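Local atomic coordinates of TetR family transcriptional regulator (Clostridium perfringens, PDB entry 6AZH), a protein that probably binds operator DNA as a dimer and represses transcription in the manner of TetR-family regulators, possibly of genes of fatty acid metabolism. Residues A[131-136]-A[148-153]; A[135-138]-A[143-146]; A[10-15]-A[58-63]; A[22-27]-A[52-57]. One frame throughout, in Å; residues are numbered along the deposited sequence.

How the contacts relate
From the N terminus, helix 6-26 supplies the first segments of contacts 3 and 4, and both close on helix 50-74. Contact 4 (22-27 with 52-57) is nested inside the longer loop that contact 3 (10-15 with 58-63) closes; their centres lie 10 Å apart and they touch, for instance through Ala15 and Ile53. Together they tie the helix-turn-helix region to the helix that leaves it. Contacts 1 and 2 start from the same part of helix 113-138 and join it to helix 147-165 and to the loop between, contact 2 closing the shorter turn; Leu150 touches Cys145 where they meet. Both lie across the chain's centre from contacts 3 and 4.

Contact 1 (A[131-136]-A[148-153]); sequences RILKEA and SLLAHS
Leu133 carries the whole apolar contact from segment 131-136, meeting Leu150 and Ala151 of segment 148-153. Its CD1 lies 3.8 Å from Leu150 CG and 3.9 Å from Ala151 CB, so one methyl touches both residues. The second branch is used as well, since Leu133 CD2 comes within 3.9 Å of Leu150 CD2. The two leucines cross obliquely. Having CG anti to its carbonyl carbon (chi1 -67°) goes with Leu133 bringing both methyls to the 148-153 helix. Backbone packing adds to this: Leu133 CD1 is 3.7 Å from Ala151 N, and the small alanine lets the methyl come down onto the helix. Leu83 of helix 79-96 and Leu154 also touch Leu133.

The polar element stays within segment 148-153. His152 ND1 donates to Ser148 O at 2.9 Å, with an N-H...O angle of 154°. That oxygen also accepts from His152 N, the two donors arriving from opposite faces of the carbonyl plane. This bond holds the imidazole on the helix, where it meets the ring of Tyr164 of the second subunit.

Buried leucine-alanine packing of this kind, between helices 113-138 and 147-165, belongs to the all-helical ligand-binding and dimerisation domain of TetR regulators.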
loop_
_atom_site.group_PDB
_atom_site.type_symbol
_atom_site.label_atom_id
_atom_site.label_comp_id
_atom_site.label_asym_id
_atom_site.label_seq_id
_atom_site.Cartn_x
_atom_site.Cartn_y
_atom_site.Cartn_z
ATOM N N ARG A 131 18.578 9.264 -1.523
ATOM C CA ARG A 131 19.885 9.724 -1.987
ATOM C C ARG A 131 19.798 10.350 -3.377
ATOM O O ARG A 131 20.428 11.379 -3.630
ATOM C CB ARG A 131 20.888 8.572 -1.970
ATOM C CG ARG A 131 21.241 8.103 -0.555
ATOM C CD ARG A 131 22.445 7.196 -0.556
ATOM N NE ARG A 131 22.141 5.884 -1.114
ATOM C CZ ARG A 131 21.650 4.866 -0.406
ATOM N NH1 ARG A 131 21.407 5.006 0.891
ATOM N NH2 ARG A 131 21.404 3.708 -0.994
ATOM N N ILE A 132 19.036 9.745 -4.291
ATOM C CA ILE A 132 18.888 10.335 -5.621
ATOM C C ILE A 132 18.179 11.678 -5.525
ATOM O O ILE A 132 18.572 12.653 -6.188
ATOM C CB ILE A 132 18.157 9.371 -6.574
ATOM C CG1 ILE A 132 18.949 8.065 -6.722
ATOM C CG2 ILE A 132 17.918 10.021 -7.958
ATOM C CD1 ILE A 132 18.161 6.969 -7.397
ATOM N N LEU A 133 17.135 11.762 -4.687
ATOM C CA LEU A 133 16.405 13.021 -4.548
ATOM C C LEU A 133 17.304 14.116 -3.997
ATOM O O LEU A 133 17.252 15.261 -4.462
ATOM C CB LEU A 133 15.178 12.841 -3.652
ATOM C CG LEU A 133 14.079 11.937 -4.229
ATOM C CD1 LEU A 133 13.010 11.627 -3.163
ATOM C CD2 LEU A 133 13.442 12.525 -5.476
ATOM N N LYS A 134 18.143 13.787 -3.013
ATOM C CA LYS A 134 19.038 14.797 -2.448
ATOM C C LYS A 134 19.960 15.372 -3.519
ATOM O O LYS A 134 20.140 16.594 -3.615
ATOM C CB LYS A 134 19.857 14.204 -1.305
ATOM C CG LYS A 134 20.719 15.228 -0.596
ATOM C CD LYS A 134 21.462 14.601 0.587
ATOM C CE LYS A 134 21.961 15.685 1.544
ATOM N NZ LYS A 134 22.621 15.099 2.747
ATOM N N GLU A 135 20.537 14.502 -4.343
ATOM C CA GLU A 135 21.369 14.975 -5.445
ATOM C C GLU A 135 20.561 15.812 -6.425
ATOM O O GLU A 135 21.043 16.844 -6.912
ATOM C CB GLU A 135 22.014 13.796 -6.168
ATOM C CG GLU A 135 23.243 14.201 -6.990
ATOM C CD GLU A 135 23.744 13.099 -7.908
ATOM O OE1 GLU A 135 24.264 13.428 -8.999
ATOM O OE2 GLU A 135 23.622 11.910 -7.548
ATOM N N ALA A 136 19.330 15.378 -6.729
ATOM C CA ALA A 136 18.478 16.119 -7.656
ATOM C C ALA A 136 18.161 17.505 -7.128
ATOM O O ALA A 136 18.115 18.475 -7.895
ATOM C CB ALA A 136 17.181 15.347 -7.910
ATOM N N SER A 148 12.320 12.732 2.678
ATOM C CA SER A 148 11.822 11.449 3.167
ATOM C C SER A 148 10.349 11.262 2.824
ATOM O O SER A 148 9.935 10.173 2.406
ATOM C CB SER A 148 12.039 11.341 4.668
ATOM O OG SER A 148 13.412 11.145 4.957
ATOM N N LEU A 149 9.543 12.303 3.016
ATOM C CA LEU A 149 8.139 12.231 2.631
ATOM C C LEU A 149 8.006 11.920 1.147
ATOM O O LEU A 149 7.225 11.047 0.756
ATOM C CB LEU A 149 7.430 13.544 2.982
ATOM C CG LEU A 149 5.928 13.604 2.730
ATOM C CD1 LEU A 149 5.236 12.500 3.516
ATOM C CD2 LEU A 149 5.340 14.959 3.118
ATOM N N LEU A 150 8.768 12.627 0.303
ATOM C CA LEU A 150 8.699 12.382 -1.135
ATOM C C LEU A 150 9.151 10.966 -1.480
ATOM O O LEU A 150 8.480 10.259 -2.241
ATOM C CB LEU A 150 9.544 13.411 -1.887
ATOM C CG LEU A 150 9.551 13.249 -3.406
ATOM C CD1 LEU A 150 8.123 13.233 -3.960
ATOM C CD2 LEU A 150 10.355 14.381 -4.045
ATOM N N ALA A 151 10.284 10.529 -0.918
ATOM C CA ALA A 151 10.784 9.195 -1.241
ATOM C C ALA A 151 9.766 8.123 -0.880
ATOM O O ALA A 151 9.607 7.139 -1.610
ATOM C CB ALA A 151 12.102 8.923 -0.526
ATOM N N HIS A 152 9.054 8.298 0.236
ATOM C CA HIS A 152 8.026 7.314 0.568
ATOM C C HIS A 152 6.860 7.378 -0.407
ATOM O O HIS A 152 6.250 6.348 -0.703
ATOM C CB HIS A 152 7.530 7.514 1.997
ATOM C CG HIS A 152 8.424 6.893 3.019
ATOM N ND1 HIS A 152 9.635 7.444 3.372
ATOM C CD2 HIS A 152 8.303 5.751 3.738
ATOM C CE1 HIS A 152 10.214 6.678 4.283
ATOM N NE2 HIS A 152 9.426 5.647 4.523
ATOM N N SER A 153 6.548 8.571 -0.923
ATOM C CA SER A 153 5.527 8.700 -1.952
ATOM C C SER A 153 5.947 8.003 -3.235
ATOM O O SER A 153 5.106 7.427 -3.934
ATOM C CB SER A 153 5.234 10.182 -2.234
ATOM O OG SER A 153 4.470 10.730 -1.178
#

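Contact 2 (A[135-138]-A[143-146]); sequences EAIS and RECD
Ile137, in the last turn of helix 113-138, meets the loop residues Arg143, Glu144 and Cys145 with three different carbons. The apolar part is slight: Ile137 CD1 stands 4.4 Å from Cys145 SG. Ile142 and Ile147 also touch this isoleucine, extending its hydrophobic surroundings beyond the two segments. Within the loop, carbon packs over a flat cation, Cys145 CB sitting 3.4 Å above one face of the Arg143 guanidinium, displaced toward its rim.

Contacts between carbon and oxygen are closer. Ile137 CG1 lies 3.6 Å from Arg143 O, and CG2 is likewise 3.6 Å from Glu144 OE1. The side chains of Ile137 and Glu144 cross at about a right angle. A bend at chi2 (102°) turns the glutamate's chain, and its carboxylate carbon CD comes within 3.7 Å of the same CG2 methyl. No hydrogen bond joins the segments.

Polar interactions operate within each segment or beyond it. Ser138 OG donates to Glu135 O over 2.9 Å, a bond inside the last turn of the helix. Asp146 is the N-cap of helix 147-165, its OD1 accepting from Leu149 N, while its backbone N donates to Glu180 of the second subunit.

The chemistry is thus that of a helix-to-helix connection fastened to its neighbours by backbone and capping bonds. Across the turn itself, dispersion contacts of one isoleucine do the work, and the exposed Glu144 lays a face of its carboxylate on the CG2 methyl without a charged partner in the opposite segment.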
loop_
_atom_site.group_PDB
_atom_site.type_symbol
_atom_site.label_atom_id
_atom_site.label_comp_id
_atom_site.label_asym_id
_atom_site.label_seq_id
_atom_site.Cartn_x
_atom_site.Cartn_y
_atom_site.Cartn_z
ATOM N N GLU A 135 20.537 14.502 -4.343
ATOM C CA GLU A 135 21.369 14.975 -5.445
ATOM C C GLU A 135 20.561 15.812 -6.425
ATOM O O GLU A 135 21.043 16.844 -6.912
ATOM C CB GLU A 135 22.014 13.796 -6.168
ATOM C CG GLU A 135 23.243 14.201 -6.990
ATOM C CD GLU A 135 23.744 13.099 -7.908
ATOM O OE1 GLU A 135 24.264 13.428 -8.999
ATOM O OE2 GLU A 135 23.622 11.910 -7.548
ATOM N N ALA A 136 19.330 15.378 -6.729
ATOM C CA ALA A 136 18.478 16.119 -7.656
ATOM C C ALA A 136 18.161 17.505 -7.128
ATOM O O ALA A 136 18.115 18.475 -7.895
ATOM C CB ALA A 136 17.181 15.347 -7.910
ATOM N N ILE A 137 17.921 17.619 -5.822
ATOM C CA ILE A 137 17.630 18.927 -5.246
ATOM C C ILE A 137 18.867 19.818 -5.299
ATOM O O ILE A 137 18.785 20.993 -5.672
ATOM C CB ILE A 137 17.086 18.763 -3.815
ATOM C CG1 ILE A 137 15.700 18.116 -3.881
ATOM C CG2 ILE A 137 17.009 20.096 -3.112
ATOM C CD1 ILE A 137 15.105 17.778 -2.534
ATOM N N SER A 138 20.035 19.271 -4.962
ATOM C CA SER A 138 21.241 20.091 -5.006
ATOM C C SER A 138 21.530 20.577 -6.421
ATOM O O SER A 138 22.060 21.680 -6.606
ATOM C CB SER A 138 22.426 19.310 -4.437
ATOM O OG SER A 138 22.979 18.446 -5.406
ATOM N N ARG A 143 12.285 20.222 -6.960
ATOM C CA ARG A 143 11.968 21.275 -6.001
ATOM C C ARG A 143 12.458 20.909 -4.602
ATOM O O ARG A 143 12.504 19.735 -4.213
ATOM C CB ARG A 143 10.454 21.531 -5.971
ATOM C CG ARG A 143 9.625 20.309 -5.529
ATOM C CD ARG A 143 8.118 20.618 -5.339
ATOM N NE ARG A 143 7.879 21.422 -4.146
ATOM C CZ ARG A 143 7.349 20.974 -3.010
ATOM N NH1 ARG A 143 6.972 19.708 -2.878
ATOM N NH2 ARG A 143 7.189 21.808 -1.989
ATOM N N GLU A 144 12.833 21.929 -3.838
ATOM C CA GLU A 144 13.145 21.706 -2.434
ATOM C C GLU A 144 11.892 21.253 -1.701
ATOM O O GLU A 144 10.827 21.855 -1.843
ATOM C CB GLU A 144 13.691 22.982 -1.800
ATOM C CG GLU A 144 14.445 22.720 -0.513
ATOM C CD GLU A 144 15.944 22.773 -0.714
ATOM O OE1 GLU A 144 16.660 21.992 -0.051
ATOM O OE2 GLU A 144 16.407 23.598 -1.539
ATOM N N CYS A 145 12.008 20.180 -0.927
ATOM C CA CYS A 145 10.829 19.613 -0.283
ATOM C C CYS A 145 11.301 18.627 0.770
ATOM O O CYS A 145 12.496 18.361 0.909
ATOM C CB CYS A 145 9.917 18.923 -1.297
ATOM S SG CYS A 145 10.754 17.535 -2.096
ATOM N N ASP A 146 10.340 18.087 1.510
ATOM C CA ASP A 146 10.601 17.026 2.466
ATOM C C ASP A 146 11.008 15.768 1.705
ATOM O O ASP A 146 10.165 15.106 1.090
ATOM C CB ASP A 146 9.347 16.800 3.306
ATOM C CG ASP A 146 9.602 15.917 4.507
ATOM O OD1 ASP A 146 10.375 14.949 4.379
ATOM O OD2 ASP A 146 9.024 16.192 5.585
#

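Contact 3 (A[10-15]-A[58-63]); sequences AIFEAA and ISKGLE
Phe12 reaches from helix 6-26 to Lys60 and Gly61 of helix 50-74, where the first helix of the TetR-family helix-turn-helix DNA-binding domain packs on the long helix that connects it to the C-terminal domain. The nearest CA atoms, those of Phe12 and Lys60, are 8.5 Å apart, and the aromatic side chain spans the gap.

With CG anti to its nitrogen (chi1 176°), Phe12 carries its ring outward toward the other helix. It crosses the lysine at about a right angle and meets the first part of that chain: Phe12 CE1 is 3.5 Å from Lys60 CG and 3.8 Å from Lys60 CB. The methylene approaches obliquely. Gly61 stands differently, at the ring's edge and near its plane, with N 3.9 Å from Phe12 CE1. The rim of the ring lies against the backbone at Gly61, whose CA is 4.1 Å from Phe12 CZ.

Lys60 divides its chain between two partners. Its lower methylenes pack on Phe12, whereas bends at chi2 and chi3 (68° and 53°) lead the ammonium away from the aromatic ring toward Glu63 on its own helix. Met4 touches both Phe12 and Lys60, and Val57 is a further neighbour of Phe12, so the contact is continued on helix 50-74 by an apolar residue. No other chain of the assembly touches these segments.

At the far end of the lysine, NZ forms a salt bridge with Glu63 OE1 at 3.1 Å, met on the syn side of the carboxylate.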
loop_
_atom_site.group_PDB
_atom_site.type_symbol
_atom_site.label_atom_id
_atom_site.label_comp_id
_atom_site.label_asym_id
_atom_site.label_seq_id
_atom_site.Cartn_x
_atom_site.Cartn_y
_atom_site.Cartn_z
ATOM N N ALA A 10 13.117 -24.008 -4.298
ATOM C CA ALA A 10 11.754 -24.516 -4.355
ATOM C C ALA A 10 10.914 -23.946 -3.219
ATOM O O ALA A 10 9.765 -23.544 -3.432
ATOM C CB ALA A 10 11.757 -26.055 -4.299
ATOM N N ILE A 11 11.477 -23.912 -2.009
ATOM C CA ILE A 11 10.792 -23.332 -0.855
ATOM C C ILE A 11 10.556 -21.852 -1.093
ATOM O O ILE A 11 9.459 -21.333 -0.852
ATOM C CB ILE A 11 11.618 -23.569 0.424
ATOM C CG1 ILE A 11 11.568 -25.056 0.812
ATOM C CG2 ILE A 11 11.126 -22.696 1.596
ATOM C CD1 ILE A 11 12.631 -25.457 1.782
ATOM N N PHE A 12 11.581 -21.157 -1.577
ATOM C CA PHE A 12 11.456 -19.729 -1.878
ATOM C C PHE A 12 10.279 -19.459 -2.805
ATOM O O PHE A 12 9.389 -18.655 -2.487
ATOM C CB PHE A 12 12.762 -19.228 -2.496
ATOM C CG PHE A 12 12.724 -17.780 -2.944
ATOM C CD1 PHE A 12 12.888 -16.754 -2.030
ATOM C CD2 PHE A 12 12.548 -17.458 -4.282
ATOM C CE1 PHE A 12 12.866 -15.424 -2.435
ATOM C CE2 PHE A 12 12.521 -16.119 -4.705
ATOM C CZ PHE A 12 12.689 -15.104 -3.778
ATOM N N GLU A 13 10.249 -20.130 -3.960
ATOM C CA GLU A 13 9.192 -19.858 -4.926
ATOM C C GLU A 13 7.828 -20.297 -4.408
ATOM O O GLU A 13 6.834 -19.586 -4.594
ATOM C CB GLU A 13 9.514 -20.526 -6.259
ATOM C CG GLU A 13 10.480 -19.692 -7.093
ATOM C CD GLU A 13 10.909 -20.358 -8.384
ATOM O OE1 GLU A 13 10.258 -21.342 -8.806
ATOM O OE2 GLU A 13 11.907 -19.893 -8.978
ATOM N N ALA A 14 7.745 -21.461 -3.758
ATOM C CA ALA A 14 6.458 -21.881 -3.222
ATOM C C ALA A 14 6.005 -20.979 -2.086
ATOM O O ALA A 14 4.810 -20.670 -1.972
ATOM C CB ALA A 14 6.519 -23.344 -2.746
ATOM N N ALA A 15 6.927 -20.578 -1.212
ATOM C CA ALA A 15 6.539 -19.767 -0.067
ATOM C C ALA A 15 5.967 -18.431 -0.524
ATOM O O ALA A 15 4.997 -17.932 0.054
ATOM C CB ALA A 15 7.732 -19.536 0.858
ATOM N N ILE A 58 11.948 -12.748 2.308
ATOM C CA ILE A 58 12.050 -11.284 2.236
ATOM C C ILE A 58 13.475 -10.875 1.898
ATOM O O ILE A 58 13.710 -10.037 1.019
ATOM C CB ILE A 58 11.608 -10.629 3.560
ATOM C CG1 ILE A 58 10.107 -10.820 3.820
ATOM C CG2 ILE A 58 12.039 -9.137 3.594
ATOM C CD1 ILE A 58 9.190 -10.217 2.771
ATOM N N SER A 59 14.451 -11.455 2.603
ATOM C CA SER A 59 15.836 -11.037 2.413
ATOM C C SER A 59 16.319 -11.370 1.004
ATOM O O SER A 59 16.860 -10.508 0.302
ATOM C CB SER A 59 16.730 -11.694 3.464
ATOM O OG SER A 59 18.056 -11.214 3.353
ATOM N N LYS A 60 16.101 -12.610 0.559
ATOM C CA LYS A 60 16.499 -12.983 -0.795
ATOM C C LYS A 60 15.761 -12.156 -1.844
ATOM O O LYS A 60 16.376 -11.670 -2.806
ATOM C CB LYS A 60 16.263 -14.472 -1.029
ATOM C CG LYS A 60 16.366 -14.888 -2.481
ATOM C CD LYS A 60 17.810 -14.761 -2.987
ATOM C CE LYS A 60 18.793 -15.513 -2.070
ATOM N NZ LYS A 60 20.232 -15.260 -2.414
ATOM N N GLY A 61 14.446 -11.975 -1.672
ATOM C CA GLY A 61 13.657 -11.313 -2.697
ATOM C C GLY A 61 13.991 -9.843 -2.845
ATOM O O GLY A 61 13.865 -9.285 -3.939
ATOM N N LEU A 62 14.426 -9.194 -1.766
ATOM C CA LEU A 62 14.760 -7.780 -1.886
ATOM C C LEU A 62 16.150 -7.551 -2.464
ATOM O O LEU A 62 16.492 -6.399 -2.762
ATOM C CB LEU A 62 14.664 -7.093 -0.522
ATOM C CG LEU A 62 13.480 -6.198 -0.161
ATOM C CD1 LEU A 62 12.378 -6.088 -1.239
ATOM C CD2 LEU A 62 12.923 -6.625 1.154
ATOM N N GLU A 63 16.951 -8.613 -2.641
ATOM C CA GLU A 63 18.305 -8.449 -3.175
ATOM C C GLU A 63 18.292 -7.769 -4.537
ATOM O O GLU A 63 19.081 -6.848 -4.789
ATOM C CB GLU A 63 19.005 -9.810 -3.267
ATOM C CG GLU A 63 19.335 -10.387 -1.908
ATOM C CD GLU A 63 19.982 -11.764 -1.980
ATOM O OE1 GLU A 63 20.161 -12.281 -3.101
ATOM O OE2 GLU A 63 20.302 -12.332 -0.905
#

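Contact 4 (A[22-27]-A[52-57]); sequences SGYNGS and EIFNFV
A T-shaped aromatic pair, Tyr24 against Phe54, joins the last residues of helix 6-26 to helix 50-74 in the buried part of the TetR N-terminal domain. The ring planes stand at 90° and their centroids are 5.4 Å apart, with the edge of Tyr24 turned to the face of Phe54. Tyr24 CD2 makes the closest approach, 3.7 Å from Phe54 CD2. Next to it, Tyr24 CE2 lies 3.8 Å from Phe54 CB, which sits in the plane of the tyrosine ring. Both side chains have CG anti to the backbone nitrogen (chi1 -176° and -177°), which sends each ring toward the opposite helix.

Phe19 forms another edge-to-face pair with Phe54, and Met103 of helix 98-106 touches it too. Tyr24 has cation-pi partners in Arg114 and Lys50, and Lys50 NZ also binds the carbonyl oxygens of Tyr24 and Ser27.

The chemistry implied is aromatic and electrostatic together: the C-H edge of the tyrosine comes down over the CB-CG-CD2 side of the phenylalanine, off the ring centre, while the cations Arg114 and Lys50 may draw on the tyrosine's pi electrons, which could make its C-H edge somewhat more positive.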
loop_
_atom_site.group_PDB
_atom_site.type_symbol
_atom_site.label_atom_id
_atom_site.label_comp_id
_atom_site.label_asym_id
_atom_site.label_seq_id
_atom_site.Cartn_x
_atom_site.Cartn_y
_atom_site.Cartn_z
ATOM N N SER A 22 -2.535 -16.713 0.995
ATOM C CA SER A 22 -3.194 -16.934 2.271
ATOM C C SER A 22 -2.809 -15.936 3.345
ATOM O O SER A 22 -3.434 -15.940 4.409
ATOM C CB SER A 22 -2.877 -18.349 2.785
ATOM O OG SER A 22 -3.172 -19.304 1.790
ATOM N N GLY A 23 -1.805 -15.094 3.109
ATOM C CA GLY A 23 -1.296 -14.239 4.160
ATOM C C GLY A 23 -0.441 -15.009 5.144
ATOM O O GLY A 23 -0.382 -16.247 5.103
ATOM N N TYR A 24 0.209 -14.286 6.051
ATOM C CA TYR A 24 1.172 -14.917 6.944
ATOM C C TYR A 24 0.509 -15.937 7.864
ATOM O O TYR A 24 0.925 -17.103 7.919
ATOM C CB TYR A 24 1.895 -13.853 7.764
ATOM C CG TYR A 24 2.968 -14.446 8.624
ATOM C CD1 TYR A 24 2.725 -14.744 9.962
ATOM C CD2 TYR A 24 4.224 -14.737 8.096
ATOM C CE1 TYR A 24 3.700 -15.304 10.758
ATOM C CE2 TYR A 24 5.206 -15.300 8.883
ATOM C CZ TYR A 24 4.939 -15.581 10.210
ATOM O OH TYR A 24 5.903 -16.133 11.002
ATOM N N ASN A 25 -0.524 -15.517 8.607
ATOM C CA ASN A 25 -1.104 -16.398 9.625
ATOM C C ASN A 25 -1.720 -17.648 9.006
ATOM O O ASN A 25 -1.677 -18.736 9.603
ATOM C CB ASN A 25 -2.155 -15.645 10.445
ATOM C CG ASN A 25 -1.540 -14.673 11.438
ATOM O OD1 ASN A 25 -0.341 -14.717 11.710
ATOM N ND2 ASN A 25 -2.363 -13.778 11.971
ATOM N N GLY A 26 -2.328 -17.509 7.827
ATOM C CA GLY A 26 -2.947 -18.626 7.143
ATOM C C GLY A 26 -1.993 -19.553 6.421
ATOM O O GLY A 26 -2.395 -20.657 6.050
ATOM N N SER A 27 -0.751 -19.130 6.206
ATOM C CA SER A 27 0.257 -19.990 5.604
ATOM C C SER A 27 0.831 -20.928 6.654
ATOM O O SER A 27 0.834 -20.621 7.849
ATOM C CB SER A 27 1.370 -19.155 4.989
ATOM O OG SER A 27 0.827 -18.221 4.060
ATOM N N GLU A 52 11.030 -18.274 9.986
ATOM C CA GLU A 52 12.342 -18.330 9.349
ATOM C C GLU A 52 12.205 -18.361 7.835
ATOM O O GLU A 52 12.983 -17.707 7.126
ATOM C CB GLU A 52 13.134 -19.541 9.862
ATOM C CG GLU A 52 13.719 -19.336 11.251
ATOM C CD GLU A 52 14.854 -20.307 11.599
ATOM O OE1 GLU A 52 15.247 -21.131 10.746
ATOM O OE2 GLU A 52 15.350 -20.245 12.746
ATOM N N ILE A 53 11.210 -19.086 7.313
ATOM C CA ILE A 53 11.015 -19.120 5.867
ATOM C C ILE A 53 10.665 -17.728 5.363
ATOM O O ILE A 53 11.243 -17.235 4.386
ATOM C CB ILE A 53 9.934 -20.132 5.463
ATOM C CG1 ILE A 53 10.356 -21.570 5.827
ATOM C CG2 ILE A 53 9.682 -20.031 3.951
ATOM C CD1 ILE A 53 9.225 -22.582 5.696
ATOM N N PHE A 54 9.714 -17.077 6.038
ATOM C CA PHE A 54 9.304 -15.727 5.652
ATOM C C PHE A 54 10.490 -14.775 5.563
ATOM O O PHE A 54 10.647 -14.059 4.568
ATOM C CB PHE A 54 8.278 -15.196 6.655
ATOM C CG PHE A 54 7.750 -13.834 6.297
ATOM C CD1 PHE A 54 8.370 -12.685 6.769
ATOM C CD2 PHE A 54 6.646 -13.711 5.465
ATOM C CE1 PHE A 54 7.887 -11.438 6.418
ATOM C CE2 PHE A 54 6.163 -12.450 5.112
ATOM C CZ PHE A 54 6.786 -11.327 5.595
ATOM N N ASN A 55 11.326 -14.729 6.613
ATOM C CA ASN A 55 12.416 -13.756 6.648
ATOM C C ASN A 55 13.444 -14.038 5.561
ATOM O O ASN A 55 13.972 -13.106 4.935
ATOM C CB ASN A 55 13.068 -13.763 8.030
ATOM C CG ASN A 55 12.188 -13.137 9.085
ATOM O OD1 ASN A 55 11.269 -12.370 8.774
ATOM N ND2 ASN A 55 12.461 -13.456 10.347
ATOM N N PHE A 56 13.743 -15.319 5.337
ATOM C CA PHE A 56 14.630 -15.714 4.247
ATOM C C PHE A 56 14.087 -15.244 2.899
ATOM O O PHE A 56 14.825 -14.664 2.088
ATOM C CB PHE A 56 14.800 -17.240 4.289
ATOM C CG PHE A 56 15.251 -17.837 3.000
ATOM C CD1 PHE A 56 16.595 -17.883 2.681
ATOM C CD2 PHE A 56 14.333 -18.390 2.123
ATOM C CE1 PHE A 56 17.014 -18.436 1.490
ATOM C CE2 PHE A 56 14.751 -18.947 0.933
ATOM C CZ PHE A 56 16.087 -18.966 0.622
ATOM N N VAL A 57 12.781 -15.443 2.661
ATOM C CA VAL A 57 12.168 -15.017 1.402
ATOM C C VAL A 57 12.270 -13.496 1.244
ATOM O O VAL A 57 12.641 -12.989 0.175
ATOM C CB VAL A 57 10.703 -15.492 1.312
ATOM C CG1 VAL A 57 10.027 -14.910 0.077
ATOM C CG2 VAL A 57 10.608 -17.044 1.295
#